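Local coordinates for protein 1A (Cricket paralysis virus, PDB 6C3R) that suppresses antiviral RNA silencing in insect cells by inactivating host AGO2 and recruiting a cellular ubiquitin ligase complex that promotes its degradation, at residues S70-K81 with V108-W119. Numbering follows the deposited sequence.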
ATOM      1  N   SER A  70       3.556 -24.623  -0.793  1.00 34.12           N
ATOM      2  CA  SER A  70       4.799 -25.079  -0.170  1.00 35.17           C
ATOM      3  C   SER A  70       4.656 -26.361   0.665  1.00 37.60           C
ATOM      4  O   SER A  70       5.622 -27.095   0.846  1.00 38.45           O
ATOM      5  CB  SER A  70       5.387 -23.993   0.722  1.00 34.13           C
ATOM      6  OG  SER A  70       4.851 -24.081   2.013  1.00 33.91           O
ATOM      7  N   ASP A  71       3.456 -26.619   1.172  1.00 40.37           N
ATOM      8  CA  ASP A  71       3.183 -27.728   2.098  1.00 42.42           C
ATOM      9  C   ASP A  71       2.859 -29.062   1.404  1.00 43.28           C
ATOM     10  O   ASP A  71       2.243 -29.950   2.007  1.00 43.28           O
ATOM     11  CB  ASP A  71       2.006 -27.314   3.000  1.00 44.11           C
ATOM     12  CG  ASP A  71       1.939 -28.107   4.286  1.00 46.83           C
ATOM     13  OD1 ASP A  71       2.969 -28.155   5.003  1.00 48.79           O
ATOM     14  OD2 ASP A  71       0.853 -28.666   4.596  1.00 48.20           O
ATOM     15  N   VAL A  72       3.270 -29.199   0.143  1.00 44.27           N
ATOM     16  CA  VAL A  72       3.138 -30.435  -0.625  1.00 44.69           C
ATOM     17  C   VAL A  72       4.402 -30.676  -1.418  1.00 45.94           C
ATOM     18  O   VAL A  72       5.142 -29.732  -1.734  1.00 45.19           O
ATOM     19  CB  VAL A  72       1.963 -30.403  -1.622  1.00 44.98           C
ATOM     20  CG1 VAL A  72       0.647 -30.236  -0.883  1.00 45.25           C
ATOM     21  CG2 VAL A  72       2.150 -29.313  -2.680  1.00 45.07           C
ATOM     22  N   TYR A  73       4.611 -31.945  -1.761  1.00 48.58           N
ATOM     23  CA  TYR A  73       5.757 -32.381  -2.538  1.00 50.77           C
ATOM     24  C   TYR A  73       5.587 -32.020  -4.004  1.00 47.73           C
ATOM     25  O   TYR A  73       4.607 -32.433  -4.628  1.00 49.37           O
ATOM     26  CB  TYR A  73       5.916 -33.903  -2.422  1.00 56.24           C
ATOM     27  CG  TYR A  73       7.050 -34.486  -3.245  1.00 63.42           C
ATOM     28  CD1 TYR A  73       8.319 -34.689  -2.685  1.00 68.28           C
ATOM     29  CD2 TYR A  73       6.856 -34.846  -4.590  1.00 67.71           C
ATOM     30  CE1 TYR A  73       9.364 -35.235  -3.439  1.00 72.14           C
ATOM     31  CE2 TYR A  73       7.891 -35.381  -5.355  1.00 71.30           C
ATOM     32  CZ  TYR A  73       9.142 -35.576  -4.781  1.00 73.19           C
ATOM     33  OH  TYR A  73      10.159 -36.107  -5.544  1.00 76.01           O
ATOM     34  N   GLY A  74       6.542 -31.282  -4.560  1.00 43.16           N
ATOM     35  CA  GLY A  74       6.689 -31.205  -6.015  1.00 42.05           C
ATOM     36  C   GLY A  74       5.936 -30.123  -6.772  1.00 40.30           C
ATOM     37  O   GLY A  74       5.905 -30.146  -7.997  1.00 39.69           O
ATOM     38  N   TYR A  75       5.380 -29.141  -6.061  1.00 38.13           N
ATOM     39  CA  TYR A  75       4.717 -28.039  -6.707  1.00 36.42           C
ATOM     40  C   TYR A  75       5.698 -27.367  -7.634  1.00 37.53           C
ATOM     41  O   TYR A  75       6.882 -27.325  -7.369  1.00 38.30           O
ATOM     42  CB  TYR A  75       4.177 -27.022  -5.710  1.00 34.65           C
ATOM     43  CG  TYR A  75       3.239 -26.023  -6.330  1.00 33.09           C
ATOM     44  CD1 TYR A  75       1.895 -26.323  -6.511  1.00 33.43           C
ATOM     45  CD2 TYR A  75       3.692 -24.791  -6.760  1.00 32.38           C
ATOM     46  CE1 TYR A  75       1.029 -25.417  -7.097  1.00 33.18           C
ATOM     47  CE2 TYR A  75       2.839 -23.877  -7.348  1.00 32.19           C
ATOM     48  CZ  TYR A  75       1.508 -24.194  -7.517  1.00 32.69           C
ATOM     49  OH  TYR A  75       0.654 -23.292  -8.095  1.00 33.06           O
ATOM     50  N   ASN A  76       5.183 -26.838  -8.728  1.00 38.61           N
ATOM     51  CA  ASN A  76       5.991 -26.135  -9.692  1.00 38.94           C
ATOM     52  C   ASN A  76       6.688 -24.929  -9.059  1.00 37.59           C
ATOM     53  O   ASN A  76       6.037 -23.923  -8.740  1.00 37.44           O
ATOM     54  CB  ASN A  76       5.095 -25.721 -10.854  1.00 40.15           C
ATOM     55  CG  ASN A  76       5.872 -25.186 -12.020  1.00 41.16           C
ATOM     56  OD1 ASN A  76       6.773 -24.351 -11.874  1.00 41.25           O
ATOM     57  ND2 ASN A  76       5.529 -25.668 -13.193  1.00 42.48           N
ATOM     58  N   PHE A  77       8.007 -25.026  -8.901  1.00 36.74           N
ATOM     59  CA  PHE A  77       8.763 -24.003  -8.150  1.00 36.68           C
ATOM     60  C   PHE A  77       8.783 -22.599  -8.770  1.00 36.85           C
ATOM     61  O   PHE A  77       8.963 -21.608  -8.050  1.00 36.63           O
ATOM     62  CB  PHE A  77      10.191 -24.466  -7.874  1.00 36.31           C
ATOM     63  CG  PHE A  77      10.965 -23.555  -6.953  1.00 35.84           C
ATOM     64  CD1 PHE A  77      10.636 -23.460  -5.601  1.00 35.55           C
ATOM     65  CD2 PHE A  77      12.022 -22.795  -7.430  1.00 35.43           C
ATOM     66  CE1 PHE A  77      11.349 -22.617  -4.750  1.00 35.10           C
ATOM     67  CE2 PHE A  77      12.735 -21.958  -6.577  1.00 35.66           C
ATOM     68  CZ  PHE A  77      12.404 -21.870  -5.234  1.00 34.76           C
ATOM     69  N   GLU A  78       8.576 -22.517 -10.076  1.00 37.52           N
ATOM     70  CA  GLU A  78       8.573 -21.239 -10.782  1.00 38.58           C
ATOM     71  C   GLU A  78       7.211 -20.586 -10.656  1.00 37.45           C
ATOM     72  O   GLU A  78       7.067 -19.364 -10.555  1.00 37.91           O
ATOM     73  CB  GLU A  78       8.913 -21.462 -12.262  1.00 40.74           C
ATOM     74  CG  GLU A  78      10.232 -22.203 -12.489  1.00 41.86           C
ATOM     75  CD  GLU A  78      11.434 -21.425 -11.993  1.00 42.59           C
ATOM     76  OE1 GLU A  78      12.356 -22.067 -11.463  1.00 43.04           O
ATOM     77  OE2 GLU A  78      11.454 -20.174 -12.117  1.00 43.95           O
ATOM     78  N   GLU A  79       6.194 -21.415 -10.664  1.00 37.21           N
ATOM     79  CA  GLU A  79       4.849 -20.951 -10.376  1.00 36.93           C
ATOM     80  C   GLU A  79       4.697 -20.529  -8.933  1.00 34.65           C
ATOM     81  O   GLU A  79       3.982 -19.606  -8.644  1.00 33.23           O
ATOM     82  CB  GLU A  79       3.845 -22.037 -10.723  1.00 38.01           C
ATOM     83  CG  GLU A  79       3.793 -22.297 -12.218  1.00 39.40           C
ATOM     84  CD  GLU A  79       3.288 -21.096 -12.990  1.00 40.18           C
ATOM     85  OE1 GLU A  79       3.875 -20.762 -14.040  1.00 42.16           O
ATOM     86  OE2 GLU A  79       2.297 -20.483 -12.551  1.00 41.35           O
ATOM     87  N   TRP A  80       5.380 -21.219  -8.031  1.00 34.44           N
ATOM     88  CA  TRP A  80       5.447 -20.782  -6.654  1.00 33.40           C
ATOM     89  C   TRP A  80       6.086 -19.399  -6.573  1.00 33.32           C
ATOM     90  O   TRP A  80       5.565 -18.522  -5.876  1.00 33.88           O
ATOM     91  CB  TRP A  80       6.237 -21.762  -5.812  1.00 32.90           C
ATOM     92  CG  TRP A  80       6.312 -21.350  -4.357  1.00 32.47           C
ATOM     93  CD1 TRP A  80       5.361 -21.542  -3.404  1.00 31.75           C
ATOM     94  CD2 TRP A  80       7.387 -20.663  -3.716  1.00 31.94           C
ATOM     95  NE1 TRP A  80       5.780 -21.029  -2.211  1.00 31.13           N
ATOM     96  CE2 TRP A  80       7.027 -20.485  -2.377  1.00 31.97           C
ATOM     97  CE3 TRP A  80       8.608 -20.170  -4.149  1.00 32.78           C
ATOM     98  CZ2 TRP A  80       7.864 -19.842  -1.455  1.00 32.80           C
ATOM     99  CZ3 TRP A  80       9.444 -19.534  -3.234  1.00 33.49           C
ATOM    100  CH2 TRP A  80       9.069 -19.380  -1.903  1.00 32.70           C
ATOM    101  N   LYS A  81       7.200 -19.209  -7.268  1.00 32.79           N
ATOM    102  CA  LYS A  81       7.870 -17.922  -7.262  1.00 33.04           C
ATOM    103  C   LYS A  81       7.026 -16.807  -7.803  1.00 32.56           C
ATOM    104  O   LYS A  81       7.086 -15.696  -7.288  1.00 32.10           O
ATOM    105  CB  LYS A  81       9.149 -17.969  -8.054  1.00 35.30           C
ATOM    106  CG  LYS A  81      10.314 -18.552  -7.269  1.00 36.76           C
ATOM    107  CD  LYS A  81      11.402 -19.051  -8.202  1.00 38.85           C
ATOM    108  CE  LYS A  81      11.967 -17.964  -9.095  1.00 40.41           C
ATOM    109  NZ  LYS A  81      12.710 -18.597 -10.225  1.00 43.27           N
ATOM    110  N   VAL A 108       6.184 -20.629   4.996  1.00 35.54           N
ATOM    111  CA  VAL A 108       6.507 -21.758   4.146  1.00 36.28           C
ATOM    112  C   VAL A 108       6.673 -22.958   5.077  1.00 35.90           C
ATOM    113  O   VAL A 108       7.094 -22.785   6.203  1.00 36.12           O
ATOM    114  CB  VAL A 108       7.776 -21.366   3.315  1.00 37.14           C
ATOM    115  CG1 VAL A 108       8.957 -22.309   3.493  1.00 37.66           C
ATOM    116  CG2 VAL A 108       7.415 -21.196   1.853  1.00 37.18           C
ATOM    117  N   SER A 109       6.358 -24.166   4.622  1.00 35.95           N
ATOM    118  CA  SER A 109       6.610 -25.354   5.442  1.00 36.39           C
ATOM    119  C   SER A 109       8.141 -25.644   5.594  1.00 36.68           C
ATOM    120  O   SER A 109       8.958 -25.147   4.797  1.00 36.42           O
ATOM    121  CB  SER A 109       5.885 -26.580   4.873  1.00 36.68           C
ATOM    122  OG  SER A 109       6.583 -27.162   3.784  1.00 36.18           O
ATOM    123  N   PRO A 110       8.528 -26.451   6.611  1.00 35.71           N
ATOM    124  CA  PRO A 110       9.918 -26.855   6.802  1.00 34.82           C
ATOM    125  C   PRO A 110      10.513 -27.731   5.712  1.00 33.81           C
ATOM    126  O   PRO A 110      11.693 -27.625   5.410  1.00 34.62           O
ATOM    127  CB  PRO A 110       9.861 -27.650   8.100  1.00 36.03           C
ATOM    128  CG  PRO A 110       8.692 -27.116   8.822  1.00 36.15           C
ATOM    129  CD  PRO A 110       7.695 -26.890   7.743  1.00 35.85           C
ATOM    130  N   ARG A 111       9.725 -28.615   5.140  1.00 33.53           N
ATOM    131  CA  ARG A 111      10.223 -29.476   4.079  1.00 33.47           C
ATOM    132  C   ARG A 111      10.640 -28.590   2.892  1.00 32.66           C
ATOM    133  O   ARG A 111      11.704 -28.769   2.304  1.00 33.12           O
ATOM    134  CB  ARG A 111       9.152 -30.498   3.706  1.00 33.87           C
ATOM    135  CG  ARG A 111       9.523 -31.531   2.653  1.00 35.18           C
ATOM    136  CD  ARG A 111      10.520 -32.601   3.102  1.00 36.78           C
ATOM    137  NE  ARG A 111      11.899 -32.151   2.828  1.00 37.89           N
ATOM    138  CZ  ARG A 111      12.929 -32.101   3.677  1.00 37.55           C
ATOM    139  NH1 ARG A 111      12.845 -32.515   4.933  1.00 37.93           N
ATOM    140  NH2 ARG A 111      14.089 -31.628   3.234  1.00 38.31           N
ATOM    141  N   PHE A 112       9.817 -27.601   2.585  1.00 31.52           N
ATOM    142  CA  PHE A 112      10.047 -26.722   1.457  1.00 30.77           C
ATOM    143  C   PHE A 112      11.261 -25.817   1.645  1.00 31.51           C
ATOM    144  O   PHE A 112      12.057 -25.623   0.709  1.00 29.72           O
ATOM    145  CB  PHE A 112       8.803 -25.870   1.241  1.00 30.27           C
ATOM    146  CG  PHE A 112       8.863 -25.026   0.020  1.00 29.67           C
ATOM    147  CD1 PHE A 112       9.453 -23.767   0.059  1.00 29.04           C
ATOM    148  CD2 PHE A 112       8.326 -25.488  -1.175  1.00 29.62           C
ATOM    149  CE1 PHE A 112       9.509 -22.984  -1.072  1.00 29.22           C
ATOM    150  CE2 PHE A 112       8.382 -24.705  -2.306  1.00 29.43           C
ATOM    151  CZ  PHE A 112       8.976 -23.454  -2.254  1.00 29.34           C
ATOM    152  N   PHE A 113      11.367 -25.245   2.849  1.00 32.58           N
ATOM    153  CA  PHE A 113      12.532 -24.457   3.251  1.00 34.40           C
ATOM    154  C   PHE A 113      13.832 -25.225   3.098  1.00 35.06           C
ATOM    155  O   PHE A 113      14.800 -24.698   2.584  1.00 33.83           O
ATOM    156  CB  PHE A 113      12.391 -23.975   4.690  1.00 35.69           C
ATOM    157  CG  PHE A 113      13.653 -23.375   5.252  1.00 37.32           C
ATOM    158  CD1 PHE A 113      14.166 -22.191   4.731  1.00 37.29           C
ATOM    159  CD2 PHE A 113      14.345 -23.999   6.295  1.00 37.77           C
ATOM    160  CE1 PHE A 113      15.331 -21.632   5.252  1.00 37.80           C
ATOM    161  CE2 PHE A 113      15.503 -23.435   6.823  1.00 38.17           C
ATOM    162  CZ  PHE A 113      15.998 -22.255   6.301  1.00 37.87           C
ATOM    163  N   MET A 114      13.819 -26.487   3.506  1.00 37.41           N
ATOM    164  CA  MET A 114      15.005 -27.316   3.470  1.00 39.43           C
ATOM    165  C   MET A 114      15.266 -27.997   2.144  1.00 38.90           C
ATOM    166  O   MET A 114      16.378 -28.442   1.913  1.00 39.56           O
ATOM    167  CB  MET A 114      14.948 -28.325   4.603  1.00 43.28           C
ATOM    168  CG  MET A 114      14.975 -27.631   5.955  1.00 45.66           C
ATOM    169  SD  MET A 114      15.222 -28.735   7.343  1.00 49.97           S
ATOM    170  CE  MET A 114      13.831 -29.856   7.166  1.00 48.69           C
ATOM    171  N   ASP A 115      14.284 -28.060   1.248  1.00 38.78           N
ATOM    172  CA  ASP A 115      14.593 -28.353  -0.165  1.00 38.90           C
ATOM    173  C   ASP A 115      15.142 -27.154  -0.942  1.00 38.14           C
ATOM    174  O   ASP A 115      15.542 -27.322  -2.086  1.00 38.79           O
ATOM    175  CB  ASP A 115      13.379 -28.936  -0.894  1.00 40.01           C
ATOM    176  CG  ASP A 115      12.983 -30.313  -0.364  1.00 41.30           C
ATOM    177  OD1 ASP A 115      13.836 -30.977   0.243  1.00 42.40           O
ATOM    178  OD2 ASP A 115      11.822 -30.743  -0.548  1.00 42.48           O
ATOM    179  N   HIS A 116      15.175 -25.957  -0.343  1.00 37.94           N
ATOM    180  CA  HIS A 116      15.527 -24.724  -1.060  1.00 37.47           C
ATOM    181  C   HIS A 116      16.407 -23.771  -0.235  1.00 37.90           C
ATOM    182  O   HIS A 116      16.292 -22.556  -0.347  1.00 37.51           O
ATOM    183  CB  HIS A 116      14.257 -24.007  -1.542  1.00 36.89           C
ATOM    184  CG  HIS A 116      13.405 -24.826  -2.462  1.00 37.03           C
ATOM    185  ND1 HIS A 116      12.343 -25.588  -2.020  1.00 37.20           N
ATOM    186  CD2 HIS A 116      13.465 -25.013  -3.800  1.00 37.20           C
ATOM    187  CE1 HIS A 116      11.782 -26.197  -3.046  1.00 37.05           C
ATOM    188  NE2 HIS A 116      12.435 -25.851  -4.140  1.00 37.21           N
ATOM    189  N   LEU A 117      17.344 -24.333   0.523  1.00 38.50           N
ATOM    190  CA  LEU A 117      18.221 -23.544   1.395  1.00 39.49           C
ATOM    191  C   LEU A 117      19.009 -22.452   0.664  1.00 39.84           C
ATOM    192  O   LEU A 117      19.046 -21.305   1.085  1.00 39.13           O
ATOM    193  CB  LEU A 117      19.194 -24.473   2.123  1.00 40.43           C
ATOM    194  CG  LEU A 117      18.546 -25.451   3.108  1.00 40.09           C
ATOM    195  CD1 LEU A 117      19.539 -26.530   3.476  1.00 41.36           C
ATOM    196  CD2 LEU A 117      18.044 -24.748   4.360  1.00 39.61           C
ATOM    197  N   ASP A 118      19.632 -22.816  -0.439  1.00 41.67           N
ATOM    198  CA  ASP A 118      20.387 -21.850  -1.224  1.00 43.49           C
ATOM    199  C   ASP A 118      19.489 -20.704  -1.650  1.00 41.95           C
ATOM    200  O   ASP A 118      19.862 -19.545  -1.499  1.00 42.57           O
ATOM    201  CB  ASP A 118      21.030 -22.505  -2.448  1.00 46.06           C
ATOM    202  CG  ASP A 118      22.177 -23.438  -2.080  1.00 50.06           C
ATOM    203  OD1 ASP A 118      22.858 -23.188  -1.057  1.00 53.45           O
ATOM    204  OD2 ASP A 118      22.411 -24.427  -2.818  1.00 52.75           O
ATOM    205  N   TRP A 119      18.294 -21.033  -2.137  1.00 40.42           N
ATOM    206  CA  TRP A 119      17.338 -20.015  -2.580  1.00 37.98           C
ATOM    207  C   TRP A 119      16.970 -19.039  -1.454  1.00 36.92           C
ATOM    208  O   TRP A 119      16.951 -17.844  -1.678  1.00 37.70           O
ATOM    209  CB  TRP A 119      16.089 -20.670  -3.180  1.00 36.49           C
ATOM    210  CG  TRP A 119      15.184 -19.702  -3.854  1.00 35.43           C
ATOM    211  CD1 TRP A 119      15.159 -19.391  -5.174  1.00 35.04           C
ATOM    212  CD2 TRP A 119      14.160 -18.907  -3.234  1.00 34.96           C
ATOM    213  NE1 TRP A 119      14.197 -18.448  -5.420  1.00 34.40           N
ATOM    214  CE2 TRP A 119      13.571 -18.128  -4.250  1.00 34.10           C
ATOM    215  CE3 TRP A 119      13.703 -18.761  -1.909  1.00 33.98           C
ATOM    216  CZ2 TRP A 119      12.544 -17.240  -3.997  1.00 34.20           C
ATOM    217  CZ3 TRP A 119      12.682 -17.877  -1.654  1.00 33.57           C
ATOM    218  CH2 TRP A 119      12.110 -17.122  -2.688  1.00 34.12           C
TER
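The hydroxyl of S70 is gripped twice: S70 OG accepts the backbone S109 N at 3.0 Å, nearly straight, and also hydrogen-bonds to F67 O one turn back. S109 answers with its own hydroxyl, S109 OG donating to S70 O (3.1 Å) from above the carbonyl plane, while S109 OG also caps helix 110-114 at its N-terminus, accepting a weak bond from F112 N. S70 CB meanwhile sits over one face of the F112 ring in a CH-pi contact, 4.0 Å from the centroid.

On the other face of F112 lies H116, whose ND1 donates to F112 O (2.7 Å) on an in-plane lone pair. That bond fixes the rotation of the imidazole, and F77 stacks on it, parallel-displaced with the planes only 5° apart and F77 CE1 3.3 Å from H116 CD2. With CG anti to the backbone N (chi1 -172°), F77 reaches across to H116 and drives its CZ edge into the face of the W119 five-membered ring. W80 does likewise to the six-membered ring, its CZ3 coming 3.6 Å from W119 CH2, so a single indole face receives two T-shaped partners. F112 CZ comes down over the middle of the W80 indole, 3.5 Å from W80 CD2, the F112 ring meeting the six-membered ring of W80 obliquely, with the planes at 47°; W80 NE1 is satisfied by I66 O.

F135 stacks on W119, bringing helix 129-136 into the packing. F77, W80, F112, H116 and W119 thus form an aromatic cluster that packs the start of helix 77-90 against helix 110-114 and the start of helix 117-123.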